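Local atomic coordinates of uncharacterized protein (Bacteroides ovatus, PDB entry 3P02), a protein that is of unknown function but probably combines an E-set-like beta sandwich with a C-terminal part built largely on one long antiparallel beta sheet. Residues Q8-I13 against R141-T146; V57-R62 against K94-P99; L124-C129 against A147-I152. One frame throughout, in Å; residues are numbered along the deposited sequence.

Contact 1 (Q8-I13 against R141-T146)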
ATOM      1  N   GLN A   8      32.268  15.139  13.599  1.00 50.31           N
ATOM      2  CA  GLN A   8      31.744  16.372  12.995  0.50 49.34           C
ATOM      3  C   GLN A   8      30.421  16.085  12.267  1.00 50.69           C
ATOM      4  O   GLN A   8      29.531  16.935  12.237  1.00 50.35           O
ATOM      5  CB  GLN A   8      32.772  16.962  12.018  0.50 51.10           C
ATOM      6  CG  GLN A   8      32.549  18.429  11.661  0.50 68.44           C
ATOM      7  CD  GLN A   8      33.267  18.847  10.396  0.50 90.09           C
ATOM      8  OE1 GLN A   8      32.680  19.465   9.505  0.50 85.38           O
ATOM      9  NE2 GLN A   8      34.558  18.544  10.288  0.50 84.13           N
ATOM     10  N   PHE A   9      30.298  14.891  11.678  1.00 43.75           N
ATOM     11  CA  PHE A   9      29.084  14.494  10.970  1.00 42.41           C
ATOM     12  C   PHE A   9      28.104  13.810  11.934  1.00 46.15           C
ATOM     13  O   PHE A   9      26.916  13.670  11.612  1.00 44.70           O
ATOM     14  CB  PHE A   9      29.419  13.597   9.780  1.00 43.54           C
ATOM     15  CG  PHE A   9      30.199  14.308   8.707  1.00 44.71           C
ATOM     16  CD1 PHE A   9      29.562  15.150   7.802  1.00 47.58           C
ATOM     17  CD2 PHE A   9      31.576  14.163   8.616  1.00 46.58           C
ATOM     18  CE1 PHE A   9      30.293  15.840   6.833  1.00 48.67           C
ATOM     19  CE2 PHE A   9      32.303  14.832   7.629  1.00 49.79           C
ATOM     20  CZ  PHE A   9      31.657  15.667   6.743  1.00 47.81           C
ATOM     21  N   LYS A  10      28.611  13.418  13.128  1.00 43.46           N
ATOM     22  CA  LYS A  10      27.832  12.806  14.205  1.00 43.75           C
ATOM     23  C   LYS A  10      27.522  13.853  15.327  1.00 45.91           C
ATOM     24  O   LYS A  10      27.525  13.537  16.531  1.00 47.02           O
ATOM     25  CB  LYS A  10      28.483  11.522  14.746  1.00 47.20           C
ATOM     26  CG  LYS A  10      28.230  10.333  13.826  1.00 64.17           C
ATOM     27  CD  LYS A  10      28.141   9.015  14.569  1.00 78.05           C
ATOM     28  CE  LYS A  10      29.448   8.261  14.587  1.00 90.57           C
ATOM     29  NZ  LYS A  10      29.222   6.800  14.713  1.00100.62           N
ATOM     30  N   GLN A  11      27.231  15.093  14.893  0.50 39.46           N
ATOM     31  CA  GLN A  11      26.765  16.226  15.701  0.50 37.33           C
ATOM     32  C   GLN A  11      25.692  16.956  14.874  0.50 35.77           C
ATOM     33  O   GLN A  11      25.109  17.945  15.315  0.50 34.94           O
ATOM     34  CB  GLN A  11      27.902  17.152  16.191  0.50 39.08           C
ATOM     35  CG  GLN A  11      28.851  17.710  15.126  0.50 45.29           C
ATOM     36  CD  GLN A  11      28.430  19.008  14.468  0.50 52.61           C
ATOM     37  OE1 GLN A  11      27.543  19.740  14.935  0.50 47.81           O
ATOM     38  NE2 GLN A  11      29.109  19.348  13.380  0.50 35.80           N
ATOM     39  N   LEU A  12      25.429  16.421  13.673  1.00 28.62           N
ATOM     40  CA  LEU A  12      24.435  16.909  12.737  1.00 25.88           C
ATOM     41  C   LEU A  12      23.131  16.137  12.897  1.00 26.07           C
ATOM     42  O   LEU A  12      23.023  15.225  13.726  1.00 27.00           O
ATOM     43  CB  LEU A  12      24.957  16.863  11.294  1.00 25.66           C
ATOM     44  CG  LEU A  12      26.252  17.694  11.029  1.00 31.33           C
ATOM     45  CD1 LEU A  12      26.767  17.462   9.620  1.00 32.24           C
ATOM     46  CD2 LEU A  12      26.033  19.190  11.274  1.00 33.03           C
ATOM     47  N   ILE A  13      22.128  16.549  12.137  1.00 19.58           N
ATOM     48  CA  ILE A  13      20.771  16.038  12.304  1.00 17.16           C
ATOM     49  C   ILE A  13      20.420  14.997  11.255  1.00 18.17           C
ATOM     50  O   ILE A  13      20.867  15.084  10.119  1.00 16.47           O
ATOM     51  CB  ILE A  13      19.843  17.261  12.285  1.00 19.40           C
ATOM     52  CG1 ILE A  13      20.245  18.223  13.454  1.00 20.90           C
ATOM     53  CG2 ILE A  13      18.361  16.872  12.369  1.00 18.29           C
ATOM     54  CD1 ILE A  13      19.844  19.541  13.284  1.00 29.36           C
ATOM     55  N   ARG A 141      23.892   9.303   2.750  1.00 13.73           N
ATOM     56  CA  ARG A 141      23.282   7.993   2.949  1.00 12.39           C
ATOM     57  C   ARG A 141      23.735   7.389   4.299  1.00 18.27           C
ATOM     58  O   ARG A 141      22.889   6.935   5.091  1.00 18.86           O
ATOM     59  CB  ARG A 141      23.646   7.084   1.771  1.00 13.88           C
ATOM     60  CG  ARG A 141      23.084   5.677   1.815  1.00 24.58           C
ATOM     61  CD  ARG A 141      23.485   4.937   0.545  1.00 23.23           C
ATOM     62  NE  ARG A 141      22.561   5.210  -0.546  1.00 29.89           N
ATOM     63  CZ  ARG A 141      22.684   4.697  -1.766  1.00 36.86           C
ATOM     64  NH1 ARG A 141      23.713   3.919  -2.062  1.00 31.50           N
ATOM     65  NH2 ARG A 141      21.790   4.973  -2.700  1.00 26.67           N
ATOM     66  N   LYS A 142      25.050   7.409   4.558  1.00 14.74           N
ATOM     67  CA  LYS A 142      25.650   6.874   5.771  1.00 15.85           C
ATOM     68  C   LYS A 142      25.017   7.511   7.017  1.00 21.86           C
ATOM     69  O   LYS A 142      24.728   6.804   7.990  1.00 23.48           O
ATOM     70  CB  LYS A 142      27.171   7.089   5.767  1.00 17.78           C
ATOM     71  CG  LYS A 142      27.867   6.691   7.068  1.00 23.87           C
ATOM     72  CD  LYS A 142      29.354   6.986   7.031  1.00 27.66           C
ATOM     73  CE  LYS A 142      29.999   6.879   8.405  1.00 40.17           C
ATOM     74  NZ  LYS A 142      29.885   5.513   8.997  1.00 41.07           N
ATOM     75  N   TYR A 143      24.764   8.826   6.953  1.00 17.59           N
ATOM     76  CA  TYR A 143      24.257   9.575   8.096  1.00 16.57           C
ATOM     77  C   TYR A 143      22.753   9.776   8.094  1.00 18.77           C
ATOM     78  O   TYR A 143      22.275  10.592   8.878  1.00 18.14           O
ATOM     79  CB  TYR A 143      24.973  10.915   8.193  1.00 17.93           C
ATOM     80  CG  TYR A 143      26.436  10.728   8.517  1.00 21.15           C
ATOM     81  CD1 TYR A 143      26.839  10.189   9.740  1.00 24.06           C
ATOM     82  CD2 TYR A 143      27.421  11.047   7.585  1.00 21.69           C
ATOM     83  CE1 TYR A 143      28.185   9.961  10.022  1.00 23.71           C
ATOM     84  CE2 TYR A 143      28.768  10.836   7.863  1.00 23.24           C
ATOM     85  CZ  TYR A 143      29.146  10.284   9.079  1.00 27.78           C
ATOM     86  OH  TYR A 143      30.474  10.083   9.359  1.00 24.92           O
ATOM     87  N   TYR A 144      22.007   9.010   7.283  1.00 16.14           N
ATOM     88  CA  TYR A 144      20.546   9.014   7.254  1.00 16.08           C
ATOM     89  C   TYR A 144      19.954  10.427   7.149  1.00 17.11           C
ATOM     90  O   TYR A 144      18.976  10.736   7.844  1.00 16.44           O
ATOM     91  CB  TYR A 144      19.977   8.291   8.505  1.00 19.43           C
ATOM     92  CG  TYR A 144      20.621   6.953   8.781  1.00 24.47           C
ATOM     93  CD1 TYR A 144      20.238   5.816   8.078  1.00 28.09           C
ATOM     94  CD2 TYR A 144      21.651   6.831   9.710  1.00 26.52           C
ATOM     95  CE1 TYR A 144      20.864   4.586   8.294  1.00 30.38           C
ATOM     96  CE2 TYR A 144      22.282   5.609   9.935  1.00 28.17           C
ATOM     97  CZ  TYR A 144      21.871   4.484   9.241  1.00 37.58           C
ATOM     98  OH  TYR A 144      22.482   3.268   9.472  1.00 43.48           O
ATOM     99  N   ARG A 145      20.472  11.254   6.224  1.00 13.80           N
ATOM    100  CA  ARG A 145      19.910  12.593   6.051  1.00 13.02           C
ATOM    101  C   ARG A 145      18.567  12.573   5.314  1.00 13.60           C
ATOM    102  O   ARG A 145      17.821  13.545   5.432  1.00 14.32           O
ATOM    103  CB  ARG A 145      20.856  13.518   5.252  1.00 12.76           C
ATOM    104  CG  ARG A 145      22.240  13.691   5.811  1.00 14.84           C
ATOM    105  CD  ARG A 145      22.296  14.154   7.252  1.00 15.54           C
ATOM    106  NE  ARG A 145      23.717  14.282   7.573  1.00 16.23           N
ATOM    107  CZ  ARG A 145      24.257  14.114   8.772  1.00 22.07           C
ATOM    108  NH1 ARG A 145      23.487  13.850   9.827  1.00 18.77           N
ATOM    109  NH2 ARG A 145      25.576  14.159   8.921  1.00 17.19           N
ATOM    110  N   THR A 146      18.269  11.496   4.581  1.00 10.53           N
ATOM    111  CA  THR A 146      17.088  11.369   3.723  1.00 10.91           C
ATOM    112  C   THR A 146      16.241  10.146   4.085  1.00 15.48           C
ATOM    113  O   THR A 146      16.756   9.037   4.224  1.00 15.90           O
ATOM    114  CB  THR A 146      17.573  11.326   2.252  1.00 14.62           C
ATOM    115  OG1 THR A 146      18.226  12.573   2.010  1.00 15.20           O
ATOM    116  CG2 THR A 146      16.435  11.175   1.243  1.00 14.23           C
TER
HETATM  117  O   HOH W   1      24.293  12.760  12.288  1.00 36.06           O

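Contact 2 (V57-R62 against K94-P99)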
ATOM      1  N   VAL A  57      16.378  23.833  11.595  1.00 20.43           N
ATOM      2  CA  VAL A  57      16.426  22.704  10.685  1.00 20.20           C
ATOM      3  C   VAL A  57      15.488  22.914   9.516  1.00 20.66           C
ATOM      4  O   VAL A  57      14.391  23.439   9.717  1.00 19.66           O
ATOM      5  CB  VAL A  57      16.031  21.441  11.502  1.00 25.77           C
ATOM      6  CG1 VAL A  57      16.296  20.191  10.712  1.00 26.32           C
ATOM      7  CG2 VAL A  57      16.807  21.391  12.822  1.00 25.97           C
ATOM      8  N   SER A  58      15.941  22.537   8.302  1.00 14.89           N
ATOM      9  CA  SER A  58      15.106  22.639   7.108  0.50 13.99           C
ATOM     10  C   SER A  58      14.809  21.254   6.559  1.00 17.05           C
ATOM     11  O   SER A  58      15.643  20.346   6.663  1.00 17.49           O
ATOM     12  CB  SER A  58      15.746  23.516   6.035  0.50 18.12           C
ATOM     13  OG  SER A  58      16.721  22.840   5.265  0.50 27.68           O
ATOM     14  N   PHE A  59      13.612  21.101   6.004  1.00 12.64           N
ATOM     15  CA  PHE A  59      13.150  19.843   5.413  1.00 13.36           C
ATOM     16  C   PHE A  59      12.710  20.131   4.017  1.00 20.99           C
ATOM     17  O   PHE A  59      11.982  21.102   3.782  1.00 21.69           O
ATOM     18  CB  PHE A  59      11.986  19.260   6.219  1.00 14.40           C
ATOM     19  CG  PHE A  59      12.304  19.078   7.678  1.00 16.24           C
ATOM     20  CD1 PHE A  59      13.011  17.965   8.116  1.00 19.20           C
ATOM     21  CD2 PHE A  59      11.861  19.994   8.620  1.00 17.83           C
ATOM     22  CE1 PHE A  59      13.269  17.776   9.475  1.00 20.10           C
ATOM     23  CE2 PHE A  59      12.156  19.825   9.973  1.00 21.98           C
ATOM     24  CZ  PHE A  59      12.861  18.719  10.392  1.00 20.36           C
ATOM     25  N   SER A  60      13.116  19.297   3.085  1.00 17.25           N
ATOM     26  CA  SER A  60      12.717  19.544   1.721  1.00 18.08           C
ATOM     27  C   SER A  60      12.511  18.269   0.986  1.00 20.86           C
ATOM     28  O   SER A  60      13.112  17.239   1.310  1.00 16.62           O
ATOM     29  CB  SER A  60      13.780  20.372   1.002  1.00 23.18           C
ATOM     30  OG  SER A  60      14.965  19.618   0.808  1.00 31.92           O
ATOM     31  N   LEU A  61      11.693  18.364  -0.059  1.00 18.53           N
ATOM     32  CA  LEU A  61      11.519  17.290  -1.005  1.00 18.12           C
ATOM     33  C   LEU A  61      12.870  17.119  -1.698  1.00 21.32           C
ATOM     34  O   LEU A  61      13.448  18.117  -2.159  1.00 22.36           O
ATOM     35  CB  LEU A  61      10.416  17.701  -1.982  1.00 18.42           C
ATOM     36  CG  LEU A  61      10.218  16.799  -3.183  1.00 23.31           C
ATOM     37  CD1 LEU A  61       9.464  15.553  -2.780  1.00 21.61           C
ATOM     38  CD2 LEU A  61       9.473  17.545  -4.274  1.00 28.62           C
ATOM     39  N   ARG A  62      13.419  15.898  -1.702  1.00 16.91           N
ATOM     40  CA  ARG A  62      14.740  15.654  -2.287  1.00 17.70           C
ATOM     41  C   ARG A  62      14.547  15.147  -3.729  1.00 20.88           C
ATOM     42  O   ARG A  62      14.131  14.012  -3.965  1.00 19.99           O
ATOM     43  CB  ARG A  62      15.511  14.700  -1.368  1.00 19.76           C
ATOM     44  CG  ARG A  62      16.974  14.576  -1.689  1.00 18.11           C
ATOM     45  CD  ARG A  62      17.754  15.883  -1.702  1.00 11.57           C
ATOM     46  NE  ARG A  62      18.938  15.618  -2.524  1.00 14.95           N
ATOM     47  CZ  ARG A  62      20.033  16.365  -2.569  1.00 16.90           C
ATOM     48  NH1 ARG A  62      20.156  17.438  -1.777  1.00 14.50           N
ATOM     49  NH2 ARG A  62      21.034  16.036  -3.383  1.00 16.44           N
ATOM     50  N   LYS A  94       8.389  23.354   6.420  1.00 17.80           N
ATOM     51  CA  LYS A  94       9.706  23.400   5.778  1.00 17.32           C
ATOM     52  C   LYS A  94      10.815  23.666   6.784  1.00 19.34           C
ATOM     53  O   LYS A  94      11.976  23.429   6.480  1.00 19.33           O
ATOM     54  CB  LYS A  94       9.757  24.446   4.652  1.00 20.51           C
ATOM     55  CG  LYS A  94       8.718  24.215   3.548  1.00 29.98           C
ATOM     56  CD  LYS A  94       8.723  22.793   2.908  1.00 38.45           C
ATOM     57  CE  LYS A  94       7.306  22.265   2.837  1.00 38.54           C
ATOM     58  NZ  LYS A  94       7.119  21.191   1.829  1.00 50.36           N
ATOM     59  N   GLU A  95      10.460  24.149   7.974  1.00 18.59           N
ATOM     60  CA  GLU A  95      11.420  24.466   9.024  1.00 18.43           C
ATOM     61  C   GLU A  95      10.904  24.142  10.395  1.00 21.21           C
ATOM     62  O   GLU A  95       9.702  24.181  10.648  1.00 20.89           O
ATOM     63  CB  GLU A  95      11.804  25.957   9.003  1.00 20.67           C
ATOM     64  CG  GLU A  95      12.706  26.338   7.845  1.00 30.65           C
ATOM     65  CD  GLU A  95      13.030  27.816   7.778  1.00 51.13           C
ATOM     66  OE1 GLU A  95      12.469  28.589   8.589  1.00 42.76           O
ATOM     67  OE2 GLU A  95      13.854  28.201   6.920  1.00 47.97           O
ATOM     68  N   LEU A  96      11.864  23.879  11.297  1.00 19.54           N
ATOM     69  CA  LEU A  96      11.647  23.550  12.704  0.50 19.69           C
ATOM     70  C   LEU A  96      12.828  24.016  13.521  1.00 21.69           C
ATOM     71  O   LEU A  96      13.972  23.897  13.062  1.00 20.06           O
ATOM     72  CB  LEU A  96      11.509  22.019  12.869  0.50 19.97           C
ATOM     73  CG  LEU A  96      10.115  21.388  12.992  0.50 25.69           C
ATOM     74  CD1 LEU A  96       9.469  21.201  11.657  0.50 25.86           C
ATOM     75  CD2 LEU A  96      10.230  19.994  13.559  0.50 27.62           C
ATOM     76  N   THR A  97      12.568  24.499  14.735  1.00 18.03           N
ATOM     77  CA  THR A  97      13.623  24.862  15.661  1.00 16.75           C
ATOM     78  C   THR A  97      13.743  23.726  16.669  1.00 21.81           C
ATOM     79  O   THR A  97      12.725  23.277  17.225  1.00 22.47           O
ATOM     80  CB  THR A  97      13.347  26.209  16.338  1.00 20.86           C
ATOM     81  OG1 THR A  97      13.478  27.226  15.347  1.00 20.67           O
ATOM     82  CG2 THR A  97      14.332  26.480  17.485  1.00 21.68           C
ATOM     83  N   ILE A  98      14.968  23.198  16.837  1.00 16.94           N
ATOM     84  CA  ILE A  98      15.239  22.199  17.859  1.00 16.10           C
ATOM     85  C   ILE A  98      15.985  22.941  18.969  1.00 21.07           C
ATOM     86  O   ILE A  98      17.119  23.373  18.749  1.00 20.13           O
ATOM     87  CB  ILE A  98      16.009  20.946  17.365  1.00 18.18           C
ATOM     88  CG1 ILE A  98      15.333  20.288  16.144  1.00 18.47           C
ATOM     89  CG2 ILE A  98      16.188  19.949  18.528  1.00 19.57           C
ATOM     90  CD1 ILE A  98      16.193  19.137  15.515  1.00 18.85           C
ATOM     91  N   PRO A  99      15.356  23.155  20.141  1.00 19.70           N
ATOM     92  CA  PRO A  99      16.042  23.897  21.219  1.00 19.38           C
ATOM     93  C   PRO A  99      17.330  23.236  21.700  1.00 23.77           C
ATOM     94  O   PRO A  99      17.455  22.011  21.669  1.00 22.98           O
ATOM     95  CB  PRO A  99      15.008  23.904  22.353  1.00 21.32           C
ATOM     96  CG  PRO A  99      13.694  23.675  21.689  1.00 25.08           C
ATOM     97  CD  PRO A  99      13.999  22.735  20.552  1.00 20.04           C
TER

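Contact 3 (L124-C129 against A147-I152). With EDO (1,2-ethanediol), chain E.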
ATOM      1  N   LEU A 124       7.518   9.636  -1.035  1.00  8.38           N
ATOM      2  CA  LEU A 124       7.854  10.999  -0.661  1.00  7.52           C
ATOM      3  C   LEU A 124       9.296  11.016  -0.093  1.00 10.96           C
ATOM      4  O   LEU A 124       9.526  10.526   1.021  1.00 10.43           O
ATOM      5  CB  LEU A 124       6.829  11.533   0.369  1.00  8.28           C
ATOM      6  CG  LEU A 124       7.111  12.920   0.939  1.00 12.82           C
ATOM      7  CD1 LEU A 124       7.161  14.000  -0.175  1.00 13.50           C
ATOM      8  CD2 LEU A 124       6.085  13.284   2.036  1.00 13.33           C
ATOM      9  N   PRO A 125      10.262  11.508  -0.907  1.00 10.43           N
ATOM     10  CA  PRO A 125      11.664  11.530  -0.470  1.00 10.22           C
ATOM     11  C   PRO A 125      11.978  12.858   0.228  1.00 14.99           C
ATOM     12  O   PRO A 125      11.768  13.921  -0.348  1.00 13.75           O
ATOM     13  CB  PRO A 125      12.426  11.353  -1.799  1.00 11.22           C
ATOM     14  CG  PRO A 125      11.576  12.084  -2.818  1.00 13.52           C
ATOM     15  CD  PRO A 125      10.116  11.989  -2.303  1.00 10.48           C
ATOM     16  N   LEU A 126      12.432  12.811   1.484  1.00 12.26           N
ATOM     17  CA  LEU A 126      12.654  14.028   2.268  1.00 11.33           C
ATOM     18  C   LEU A 126      14.031  14.098   2.817  1.00 13.68           C
ATOM     19  O   LEU A 126      14.486  13.099   3.368  1.00 13.69           O
ATOM     20  CB  LEU A 126      11.689  14.051   3.483  1.00 12.88           C
ATOM     21  CG  LEU A 126      10.227  13.891   3.190  1.00 18.31           C
ATOM     22  CD1 LEU A 126       9.451  13.774   4.482  1.00 19.93           C
ATOM     23  CD2 LEU A 126       9.722  15.075   2.405  1.00 21.12           C
ATOM     24  N   LYS A 127      14.655  15.270   2.778  1.00 10.31           N
ATOM     25  CA  LYS A 127      15.979  15.395   3.372  1.00  9.85           C
ATOM     26  C   LYS A 127      15.961  16.473   4.442  1.00 13.87           C
ATOM     27  O   LYS A 127      15.291  17.485   4.280  1.00 13.26           O
ATOM     28  CB  LYS A 127      17.036  15.740   2.292  1.00 11.65           C
ATOM     29  CG  LYS A 127      18.464  15.834   2.859  1.00 15.64           C
ATOM     30  CD  LYS A 127      19.529  15.993   1.790  1.00 14.74           C
ATOM     31  CE  LYS A 127      20.895  15.999   2.426  1.00 14.76           C
ATOM     32  NZ  LYS A 127      21.975  16.261   1.423  1.00 11.84           N
ATOM     33  N   VAL A 128      16.725  16.259   5.502  1.00 11.83           N
ATOM     34  CA  VAL A 128      16.896  17.215   6.586  1.00 12.46           C
ATOM     35  C   VAL A 128      18.283  17.861   6.421  1.00 16.83           C
ATOM     36  O   VAL A 128      19.254  17.156   6.106  1.00 16.16           O
ATOM     37  CB  VAL A 128      16.657  16.585   8.006  1.00 16.18           C
ATOM     38  CG1 VAL A 128      17.582  15.403   8.296  1.00 16.71           C
ATOM     39  CG2 VAL A 128      16.767  17.646   9.102  1.00 16.13           C
ATOM     40  N   CYS A 129      18.364  19.208   6.630  1.00 16.10           N
ATOM     41  CA  CYS A 129      19.571  20.022   6.466  0.50 19.62           C
ATOM     42  C   CYS A 129      19.581  21.147   7.500  1.00 21.08           C
ATOM     43  O   CYS A 129      18.564  21.408   8.124  1.00 18.14           O
ATOM     44  CB  CYS A 129      19.578  20.588   5.045  0.50 22.09           C
ATOM     45  SG  CYS A 129      21.191  21.156   4.462  0.50 28.06           S
ATOM     46  N   ALA A 147      14.926  10.366   4.209  1.00 11.34           N
ATOM     47  CA  ALA A 147      13.923   9.327   4.453  1.00 11.28           C
ATOM     48  C   ALA A 147      12.994   9.241   3.238  1.00 13.43           C
ATOM     49  O   ALA A 147      12.701  10.273   2.605  1.00 14.05           O
ATOM     50  CB  ALA A 147      13.108   9.682   5.701  1.00 11.83           C
ATOM     51  N   VAL A 148      12.574   8.028   2.867  1.00  9.75           N
ATOM     52  CA  VAL A 148      11.648   7.878   1.746  1.00  9.67           C
ATOM     53  C   VAL A 148      10.392   7.227   2.297  1.00 11.97           C
ATOM     54  O   VAL A 148      10.464   6.090   2.775  1.00 12.11           O
ATOM     55  CB  VAL A 148      12.226   7.084   0.566  1.00 12.50           C
ATOM     56  CG1 VAL A 148      11.184   7.008  -0.560  1.00 12.32           C
ATOM     57  CG2 VAL A 148      13.513   7.724   0.067  1.00 12.63           C
ATOM     58  N   LEU A 149       9.252   7.928   2.232  1.00 10.12           N
ATOM     59  CA  LEU A 149       8.016   7.420   2.813  1.00  9.43           C
ATOM     60  C   LEU A 149       7.076   6.929   1.741  1.00 11.94           C
ATOM     61  O   LEU A 149       6.824   7.656   0.775  1.00 11.87           O
ATOM     62  CB  LEU A 149       7.316   8.505   3.641  1.00  9.16           C
ATOM     63  CG  LEU A 149       8.186   9.230   4.679  1.00 12.31           C
ATOM     64  CD1 LEU A 149       7.346  10.299   5.369  1.00 13.11           C
ATOM     65  CD2 LEU A 149       8.724   8.225   5.737  1.00 13.58           C
ATOM     66  N   ARG A 150       6.551   5.705   1.924  1.00  8.59           N
ATOM     67  CA  ARG A 150       5.612   5.086   0.988  0.50  9.41           C
ATOM     68  C   ARG A 150       4.235   4.982   1.631  1.00 13.02           C
ATOM     69  O   ARG A 150       4.089   4.170   2.550  1.00 12.92           O
ATOM     70  CB  ARG A 150       6.106   3.682   0.597  0.50 11.45           C
ATOM     71  CG  ARG A 150       5.717   3.307  -0.819  0.50 25.51           C
ATOM     72  CD  ARG A 150       5.281   1.879  -0.958  0.50 21.76           C
ATOM     73  NE  ARG A 150       4.070   1.792  -1.771  0.50 21.06           N
ATOM     74  CZ  ARG A 150       3.597   0.673  -2.297  0.50 29.67           C
ATOM     75  NH1 ARG A 150       4.239  -0.476  -2.118  0.50 29.32           N
ATOM     76  NH2 ARG A 150       2.483   0.691  -3.007  0.50  9.68           N
ATOM     77  N   PRO A 151       3.196   5.748   1.189  1.00 10.28           N
ATOM     78  CA  PRO A 151       1.875   5.553   1.805  1.00 10.21           C
ATOM     79  C   PRO A 151       1.255   4.217   1.375  1.00 13.47           C
ATOM     80  O   PRO A 151       1.288   3.848   0.185  1.00 13.55           O
ATOM     81  CB  PRO A 151       1.034   6.730   1.300  1.00 12.23           C
ATOM     82  CG  PRO A 151       1.721   7.192   0.031  1.00 17.39           C
ATOM     83  CD  PRO A 151       3.171   6.786   0.124  1.00 12.86           C
ATOM     84  N   ILE A 152       0.702   3.484   2.360  1.00  9.71           N
ATOM     85  CA  ILE A 152       0.007   2.208   2.154  0.50  9.52           C
ATOM     86  C   ILE A 152      -1.437   2.431   2.560  1.00 12.79           C
ATOM     87  O   ILE A 152      -1.692   2.558   3.754  1.00 10.48           O
ATOM     88  CB  ILE A 152       0.670   1.058   2.981  0.50 11.51           C
ATOM     89  CG1 ILE A 152       2.170   0.904   2.652  0.50 11.63           C
ATOM     90  CG2 ILE A 152      -0.077  -0.288   2.827  0.50 13.09           C
ATOM     91  CD1 ILE A 152       2.478   0.609   1.131  0.50 13.01           C
TER
HETATM   92  C1  EDO E   4      21.358  19.410   0.698  1.00 75.97           C
HETATM   93  O1  EDO E   4      22.725  19.010   0.812  1.00 77.08           O
HETATM   94  C2  EDO E   4      21.241  20.908   0.463  1.00 75.77           C
HETATM   95  O2  EDO E   4      19.853  21.259   0.464  1.00 82.83           O

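Contact 1 (Q8-I13 against R141-T146)
Arg145 reaches across to Phe9 and Ile13 and holds two backbone carbonyls at once. Its NH2 donates to Phe9 O at 3.0 Å, almost dead straight (176° at the hydrogen), in the plane of the guanidinium and on a lone pair of the carbonyl. Its NH1 takes Ile13 O at 2.9 Å, but here the N-H is bent and the donor sits above the carbonyl plane. A bound water accepts from Arg145 NH1 at 2.8 Å and lies 2.9 Å from Phe9 O, so NH1 serves two acceptors. A kink at chi2 (-54°) followed by a straight chi3 swings the group round to meet the 8-13 backbone.

The flat sides of that guanidinium are packed with carbon: Leu12 CB lies over one face, 3.7 Å from NH2, and Tyr143 CB over the opposite one. With hydrocarbon on both faces and acceptors at the edge, the guanidinium has little freedom to rotate.

Aromatic packing carries the rest. Phe9 CB sits on the face of the Tyr143 ring, 3.6 Å from its centroid, a CH-pi contact; the two rings run nearly parallel, at 17°, but are slid so far apart that they barely overlap. Lys10 CG comes to Tyr143 CE1 at 3.8 Å, while Lys142 CG lies over the other face of that ring. The tyrosine hydroxyl is hydrogen-bonded to Asp6, and Trp4 meets the Phe9 ring edge-to-face.

Tyr143 is offered by a type I turn from Arg141 to Tyr144, closed by a backbone bond. A single arginine thus ties helix 6-9 and its following loop to the loop leading into strand 146-154, at the end of a fold consistent with an E-set sandwich.

Contact 2 (V57-R62 against K94-P99)
Phe59 and Leu96 meet at about a right angle, the ring turning its rim to the leucine. Leu96 CB lies in the plane of the ring at its edge, 3.7 Å from Phe59 CE2. In the modelled conformer of the leucine, one of two, CD1 approaches the same Phe59 CE2 obliquely, at 3.5 Å. CG of Phe59 stands beside its own backbone N (chi1 -55°), and this leans the ring across toward strand 95-98.

Next along the same face, Val57 CG2 packs on Ile98 CD1 at 3.6 Å; the valine uses the branch beside its backbone N, and the isoleucine the end of its longer arm. Leu107, Val43 and Ala105, on strands 104-112 and 36-45, lie under this face. Ser58 and Glu95 form the non-hydrogen-bonded pair and send their side chains to the other face, where the glutamate is exposed.

The backbones run antiparallel. Val57 N bonds Leu96 O at 2.8 Å, and Leu96 N returns the bond to Val57 O at 3.0 Å. Beyond them Phe59 N takes Lys94 O at 2.9 Å. Between these bonds Glu95 CA makes a C-H...O contact with Val57 O at 3.2 Å.

Chemically the pair is two-sided: polar and charged groups lie on one face, while aliphatic and aromatic carbon on the other closes against the facing sheet, as expected of a beta sandwich.

Contact 3 (L124-C129 against A147-I152)
Leu126 and Ala147, and beyond them Leu124 and Leu149, are hydrogen-bonded pairs of two antiparallel strands in a mixed sheet consistent with an E-set beta sandwich. Leu126 N gives to Ala147 O at 2.8 Å, and Ala147 N gives back to Leu126 O at 2.9 Å. At the other pair Leu124 N reaches Leu149 O at 2.8 Å, and Leu149 N returns to Leu124 O at 2.9 Å.

Between them lies the non-hydrogen-bonded pair Pro125 and Val148, so the proline's missing N-H costs nothing across these strands. Its CB touches Val148 CG2 at 4.2 Å, a loose carbon contact. On the other face Leu126 and Leu149 cross at about a right angle, CD1 to CD1 at 4.2 Å; in both, CG stands beside the backbone N (chi1 -54° and -51°), which sets the two branches within touching range.

One shell further out, Thr65 and Leu66 of helix 65-74 pack on Pro125 and Val148, and Phe92 packs on Leu126. Strand 122-130 is bonded along its other edge to strand 55-61, while strand 146-154 runs beside strand 25-30, so both strands are interior to the sheet.

The first bond of the Lys127 side chain points away from strand 147-152, and the fully extended chain then carries its ammonium to the Tyr136 carbonyl, to which it is hydrogen-bonded. A leucine here would probably leave the Tyr136 carbonyl without that donor. The same ammonium also touches a 1,2-ethanediol, probably from the crystallisation liquor, through a weak hydrogen bond from Lys127 NZ to O1 of the diol at 2.9 Å.

In the fold
The three contacts lie on the same side of the chain's centre, about 13 to 16 Å apart between centres. Contacts 2 and 3 share the mixed sheet, where strands 55-61 and 122-130 are neighbours: Val57 and Phe59 pack on Val128. Contact 1 sits at the end of that sheet, where Ile13 packs on Val57 and Arg145 is bonded through its backbone to Val128. In sequence, contact 2 closes before contact 3 opens, and both segments of contact 2 fall between those of contact 1, whereas contacts 1 and 3 interleave. Strand 146-154 leads on toward the large ten-strand sheet, so contact 3 probably helps join the two parts of the chain.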